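5'-methylthioadenosine nucleosidase / s-adenosylhomocysteine nucleosidase (Brucella melitensis bv. 1, PDB 4PR3) is a nucleosidase of the phosphorylase superfamily, a two-subunit alpha/beta protein modelled here with adenine in its pocket. Local coordinates at residues V58-A63 with L146-N151; L126-T131 with E169-L174. One frame throughout, in Å; residues are numbered along the deposited sequence.

How the contacts relate
Contacts 1 and 2 are neighbours, with centres about 11 Å apart, and the four segments interleave in sequence: 58-63, 126-131, 146-151, 169-174. Two probable hydrogen bonds join them directly: Gly59 N lies 2.8 Å from Glu169 OE2, and Thr148 OG1 lies 3.0 Å from Tyr171 N. The starts of helices 60-76 and 170-180 and the end of strand 142-148 thus form one connected region. Contact 1 is the nearer to the ligand: the Gly149 position lies about 7 Å from the adenine and Asn151 touches it, whereas the side chain of Tyr171 in contact 2 is about 12 Å away. Both contacts also reach the second subunit.

Contact 1: residues V58-A63 with L146-N151. With PO4 (phosphate ion), chain D.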
loop_
_atom_site.group_PDB
_atom_site.type_symbol
_atom_site.label_atom_id
_atom_site.label_comp_id
_atom_site.label_asym_id
_atom_site.label_seq_id
_atom_site.Cartn_x
_atom_site.Cartn_y
_atom_site.Cartn_z
ATOM N N VAL A 58 10.187 1.936 -0.246
ATOM C CA VAL A 58 10.058 1.484 -1.628
ATOM C C VAL A 58 8.821 0.610 -1.847
ATOM O O VAL A 58 8.580 -0.341 -1.103
ATOM C CB VAL A 58 11.322 0.710 -2.065
ATOM C CG1 VAL A 58 11.125 0.069 -3.426
ATOM C CG2 VAL A 58 12.531 1.632 -2.069
ATOM N N GLY A 59 8.039 0.938 -2.871
ATOM C CA GLY A 59 6.863 0.159 -3.210
ATOM C C GLY A 59 5.590 0.739 -2.632
ATOM O O GLY A 59 5.637 1.538 -1.699
ATOM N N PRO A 60 4.436 0.330 -3.182
ATOM C CA PRO A 60 3.121 0.853 -2.784
ATOM C C PRO A 60 2.771 0.599 -1.316
ATOM O O PRO A 60 2.207 1.480 -0.675
ATOM C CB PRO A 60 2.152 0.099 -3.701
ATOM C CG PRO A 60 2.979 -0.283 -4.886
ATOM C CD PRO A 60 4.336 -0.591 -4.326
ATOM N N VAL A 61 3.090 -0.581 -0.797
ATOM C CA VAL A 61 2.758 -0.908 0.591
ATOM C C VAL A 61 3.615 -0.124 1.588
ATOM O O VAL A 61 3.092 0.426 2.560
ATOM C CB VAL A 61 2.854 -2.427 0.867
ATOM C CG1 VAL A 61 2.821 -2.711 2.366
ATOM C CG2 VAL A 61 1.729 -3.158 0.160
ATOM N N GLU A 62 4.920 -0.063 1.338
ATOM C CA GLU A 62 5.822 0.702 2.197
ATOM C C GLU A 62 5.465 2.179 2.173
ATOM O O GLU A 62 5.453 2.840 3.210
ATOM C CB GLU A 62 7.283 0.513 1.780
ATOM C CG GLU A 62 7.812 -0.896 1.991
ATOM C CD GLU A 62 7.487 -1.434 3.370
ATOM O OE1 GLU A 62 7.826 -0.758 4.366
ATOM O OE2 GLU A 62 6.882 -2.528 3.456
ATOM N N ALA A 63 5.170 2.688 0.982
ATOM C CA ALA A 63 4.816 4.091 0.803
ATOM C C ALA A 63 3.514 4.439 1.513
ATOM O O ALA A 63 3.416 5.473 2.179
ATOM C CB ALA A 63 4.712 4.425 -0.673
ATOM N N LEU A 146 1.075 8.883 -15.086
ATOM C CA LEU A 146 1.935 7.991 -14.320
ATOM C C LEU A 146 1.227 6.707 -13.908
ATOM O O LEU A 146 0.023 6.698 -13.654
ATOM C CB LEU A 146 2.476 8.717 -13.084
ATOM C CG LEU A 146 3.426 7.970 -12.147
ATOM C CD1 LEU A 146 4.671 7.503 -12.884
ATOM C CD2 LEU A 146 3.803 8.857 -10.978
ATOM N N SER A 147 1.992 5.621 -13.861
ATOM C CA SER A 147 1.504 4.338 -13.374
ATOM C C SER A 147 2.330 3.900 -12.165
ATOM O O SER A 147 3.559 3.965 -12.189
ATOM C CB SER A 147 1.594 3.287 -14.481
ATOM O OG SER A 147 1.116 2.031 -14.040
ATOM N N THR A 148 1.653 3.466 -11.106
ATOM C CA THR A 148 2.333 2.991 -9.903
ATOM C C THR A 148 2.119 1.492 -9.703
ATOM O O THR A 148 1.002 0.996 -9.852
ATOM C CB THR A 148 1.856 3.749 -8.639
ATOM O OG1 THR A 148 2.250 5.126 -8.718
ATOM C CG2 THR A 148 2.444 3.134 -7.374
ATOM N N GLY A 149 3.196 0.780 -9.377
ATOM C CA GLY A 149 3.127 -0.644 -9.101
ATOM C C GLY A 149 4.334 -1.124 -8.313
ATOM O O GLY A 149 5.326 -0.411 -8.193
ATOM N N GLY A 150 4.255 -2.339 -7.777
ATOM C CA GLY A 150 5.342 -2.889 -6.990
ATOM C C GLY A 150 6.473 -3.459 -7.827
ATOM O O GLY A 150 7.513 -3.851 -7.299
ATOM N N ASN A 151 6.273 -3.514 -9.139
ATOM C CA ASN A 151 7.300 -4.048 -10.026
ATOM C C ASN A 151 8.086 -2.958 -10.738
ATOM O O ASN A 151 7.538 -1.925 -11.122
ATOM C CB ASN A 151 6.691 -5.006 -11.054
ATOM C CG ASN A 151 5.733 -4.311 -12.002
ATOM O OD1 ASN A 151 5.103 -3.318 -11.644
ATOM N ND2 ASN A 151 5.615 -4.833 -13.216
HETATM P P PO4 D . -1.737 1.578 -16.657
HETATM O O1 PO4 D . -2.531 1.378 -15.386
HETATM O O2 PO4 D . -0.339 1.053 -16.442
HETATM O O3 PO4 D . -2.387 0.821 -17.793
HETATM O O4 PO4 D . -1.677 3.053 -16.988
#
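Pro60 presents the outer edge of its ring to the Gly149-Gly150 peptide. CG stands over the face of that flat group, 3.8 Å from Gly149 C and nearly straight above it, while the neighbouring CD approaches Gly150 CA at 3.7 Å. The ring settles directly over the backbone here, and the interaction is entirely van der Waals. Beside it, the methyl of Thr148 comes to the same corner of the ring, with CG2 4.3 Å from Pro60 CG. The Thr148 torsion (chi1 -66°) sets CG2 anti to the backbone N and brings it out toward the proline ring; the hydroxyl takes a different direction and is hydrogen-bonded to Asp167. One residue thereby turns a nonpolar branch to the helix start and a polar one to strand 165-167.

In the alpha/beta fold of the phosphorylase superfamily, this is where the end of strand 142-148 meets the N-terminus of helix 60-76. Gly59 occupies the N-cap, and its carbonyl O accepts the first-turn bond from Ala63 N at 3.0 Å. Its phi of 97° with psi 162° is a backbone shape that glycine adopts readily. Tyr108 of the second subunit packs on Pro60 as well, so the ring is also part of the dimer interface. Gly150 N is hydrogen-bonded to Asp110 of its own chain, and Asn151, the next residue, belongs to the adenine pocket.

Farther back on the strand, Ser147 faces a phosphate ion, probably from the crystallisation liquor. Its OG, anti to the backbone N, donates to phosphate O2 over 3.0 Å and is also hydrogen-bonded to Arg109; the same ion is also hydrogen-bonded to Ser107 OG.

Contact 2: residues L126-T131 with E169-L174; sequences LDLPET and ETYACL
The one flat side chain at the meeting point is the ring of Tyr171, and two leucines reach its hydroxyl end, both from the same side of the ring plane. Leu126 brings its CD2 methyl to 4.4 Å from Tyr171 OH, coming in mainly beyond the end of the ring. Leu128 CD2 is equally far from Tyr171 OH, at 4.4 Å, but rises higher above the plane. Leu174, one helical turn on from Tyr171, extends toward that side too without closing on the loop; its CD2 stays 5.5 Å from Leu128 CD2. In addition, Tyr108 of the same chain stacks with the Tyr171 ring; Val106 of the same chain and Val61 of the second subunit also pack on Tyr171.

What brings the phenol this far is its first torsion: chi1 of 177° sets CG anti to the backbone N, carrying the ring away from the helix and out to the loop. The backbones themselves remain well apart, with 11.7 Å between Leu128 CA and Leu174 CA, the nearest such pair. No hydrogen bond crosses the gap, and the touch is light, two methyls against a hydroxyl oxygen.

Both leucines also lie against Arg175 on the next part of the helix, and Leu128 reaches Gln178. Leu126 has Glu62 of the second subunit as a further neighbour. Here, then, the long loop between strands 100-108 and 132-133 folds over the first turns of helix 170-180, a helix packed against the sheet of the phosphorylase-superfamily alpha/beta fold, at the dimer interface.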
loop_
_atom_site.group_PDB
_atom_site.type_symbol
_atom_site.label_atom_id
_atom_site.label_comp_id
_atom_site.label_asym_id
_atom_site.label_seq_id
_atom_site.Cartn_x
_atom_site.Cartn_y
_atom_site.Cartn_z
ATOM N N LEU A 126 -14.741 1.722 -3.910
ATOM C CA LEU A 126 -14.045 2.989 -3.795
ATOM C C LEU A 126 -14.436 3.823 -4.996
ATOM O O LEU A 126 -14.274 3.382 -6.137
ATOM C CB LEU A 126 -12.535 2.761 -3.789
ATOM C CG LEU A 126 -11.649 4.005 -3.706
ATOM C CD1 LEU A 126 -11.882 4.739 -2.394
ATOM C CD2 LEU A 126 -10.182 3.636 -3.866
ATOM N N ASP A 127 -14.940 5.029 -4.764
ATOM C CA ASP A 127 -15.373 5.810 -5.901
ATOM C C ASP A 127 -14.157 6.615 -6.301
ATOM O O ASP A 127 -13.849 7.651 -5.715
ATOM C CB ASP A 127 -16.508 6.747 -5.476
ATOM C CG ASP A 127 -17.350 7.226 -6.645
ATOM O OD1 ASP A 127 -17.655 6.410 -7.540
ATOM O OD2 ASP A 127 -17.716 8.421 -6.662
ATOM N N LEU A 128 -13.471 6.106 -7.318
ATOM C CA LEU A 128 -12.356 6.781 -7.955
ATOM C C LEU A 128 -12.305 6.239 -9.376
ATOM O O LEU A 128 -12.613 5.067 -9.596
ATOM C CB LEU A 128 -11.065 6.476 -7.200
ATOM C CG LEU A 128 -10.120 7.642 -6.897
ATOM C CD1 LEU A 128 -10.865 8.802 -6.256
ATOM C CD2 LEU A 128 -8.990 7.174 -5.997
ATOM N N PRO A 129 -11.900 7.063 -10.349
ATOM C CA PRO A 129 -11.786 6.464 -11.683
ATOM C C PRO A 129 -10.489 5.673 -11.785
ATOM O O PRO A 129 -9.702 5.679 -10.839
ATOM C CB PRO A 129 -11.751 7.680 -12.607
ATOM C CG PRO A 129 -11.161 8.767 -11.761
ATOM C CD PRO A 129 -11.639 8.513 -10.357
ATOM N N GLU A 130 -10.259 5.012 -12.911
ATOM C CA GLU A 130 -9.047 4.220 -13.066
ATOM C C GLU A 130 -7.836 5.130 -13.174
ATOM O O GLU A 130 -6.740 4.777 -12.752
ATOM C CB GLU A 130 -9.131 3.330 -14.300
ATOM C CG GLU A 130 -7.923 2.443 -14.473
ATOM C CD GLU A 130 -7.365 2.493 -15.872
ATOM O OE1 GLU A 130 -7.937 1.827 -16.761
ATOM O OE2 GLU A 130 -6.356 3.200 -16.082
ATOM N N THR A 131 -8.045 6.306 -13.748
ATOM C CA THR A 131 -6.990 7.296 -13.878
ATOM C C THR A 131 -7.357 8.518 -13.045
ATOM O O THR A 131 -8.379 9.158 -13.281
ATOM C CB THR A 131 -6.774 7.682 -15.351
ATOM O OG1 THR A 131 -6.148 6.591 -16.039
ATOM C CG2 THR A 131 -5.894 8.907 -15.464
ATOM N N GLU A 169 5.599 4.302 -6.218
ATOM C CA GLU A 169 5.180 5.010 -5.003
ATOM C C GLU A 169 3.913 5.856 -5.123
ATOM O O GLU A 169 2.979 5.697 -4.342
ATOM C CB GLU A 169 6.320 5.851 -4.420
ATOM C CG GLU A 169 7.357 5.040 -3.658
ATOM C CD GLU A 169 8.406 4.432 -4.568
ATOM O OE1 GLU A 169 8.853 5.127 -5.510
ATOM O OE2 GLU A 169 8.779 3.260 -4.342
ATOM N N THR A 170 3.927 6.789 -6.068
ATOM C CA THR A 170 3.004 7.923 -6.110
ATOM C C THR A 170 1.527 7.633 -5.829
ATOM O O THR A 170 0.912 8.342 -5.036
ATOM C CB THR A 170 3.122 8.653 -7.460
ATOM O OG1 THR A 170 4.485 9.036 -7.669
ATOM C CG2 THR A 170 2.239 9.892 -7.492
ATOM N N TYR A 171 0.955 6.605 -6.451
ATOM C CA TYR A 171 -0.457 6.296 -6.210
ATOM C C TYR A 171 -0.725 5.982 -4.738
ATOM O O TYR A 171 -1.782 6.311 -4.205
ATOM C CB TYR A 171 -0.947 5.143 -7.092
ATOM C CG TYR A 171 -2.381 4.749 -6.816
ATOM C CD1 TYR A 171 -3.433 5.357 -7.493
ATOM C CD2 TYR A 171 -2.685 3.774 -5.872
ATOM C CE1 TYR A 171 -4.743 5.005 -7.233
ATOM C CE2 TYR A 171 -3.987 3.420 -5.607
ATOM C CZ TYR A 171 -5.013 4.037 -6.289
ATOM O OH TYR A 171 -6.312 3.677 -6.019
ATOM N N ALA A 172 0.234 5.335 -4.087
ATOM C CA ALA A 172 0.107 5.037 -2.670
ATOM C C ALA A 172 0.152 6.324 -1.846
ATOM O O ALA A 172 -0.521 6.439 -0.821
ATOM C CB ALA A 172 1.196 4.080 -2.232
ATOM N N CYS A 173 0.948 7.288 -2.301
ATOM C CA CYS A 173 1.025 8.587 -1.643
ATOM C C CYS A 173 -0.302 9.316 -1.760
ATOM O O CYS A 173 -0.766 9.941 -0.806
ATOM C CB CYS A 173 2.129 9.444 -2.261
ATOM S SG CYS A 173 3.799 8.803 -2.026
ATOM N N LEU A 174 -0.908 9.223 -2.940
ATOM C CA LEU A 174 -2.168 9.893 -3.224
ATOM C C LEU A 174 -3.274 9.448 -2.282
ATOM O O LEU A 174 -3.956 10.279 -1.679
ATOM C CB LEU A 174 -2.593 9.640 -4.670
ATOM C CG LEU A 174 -3.891 10.343 -5.073
ATOM C CD1 LEU A 174 -3.747 11.847 -4.900
ATOM C CD2 LEU A 174 -4.274 9.999 -6.498
#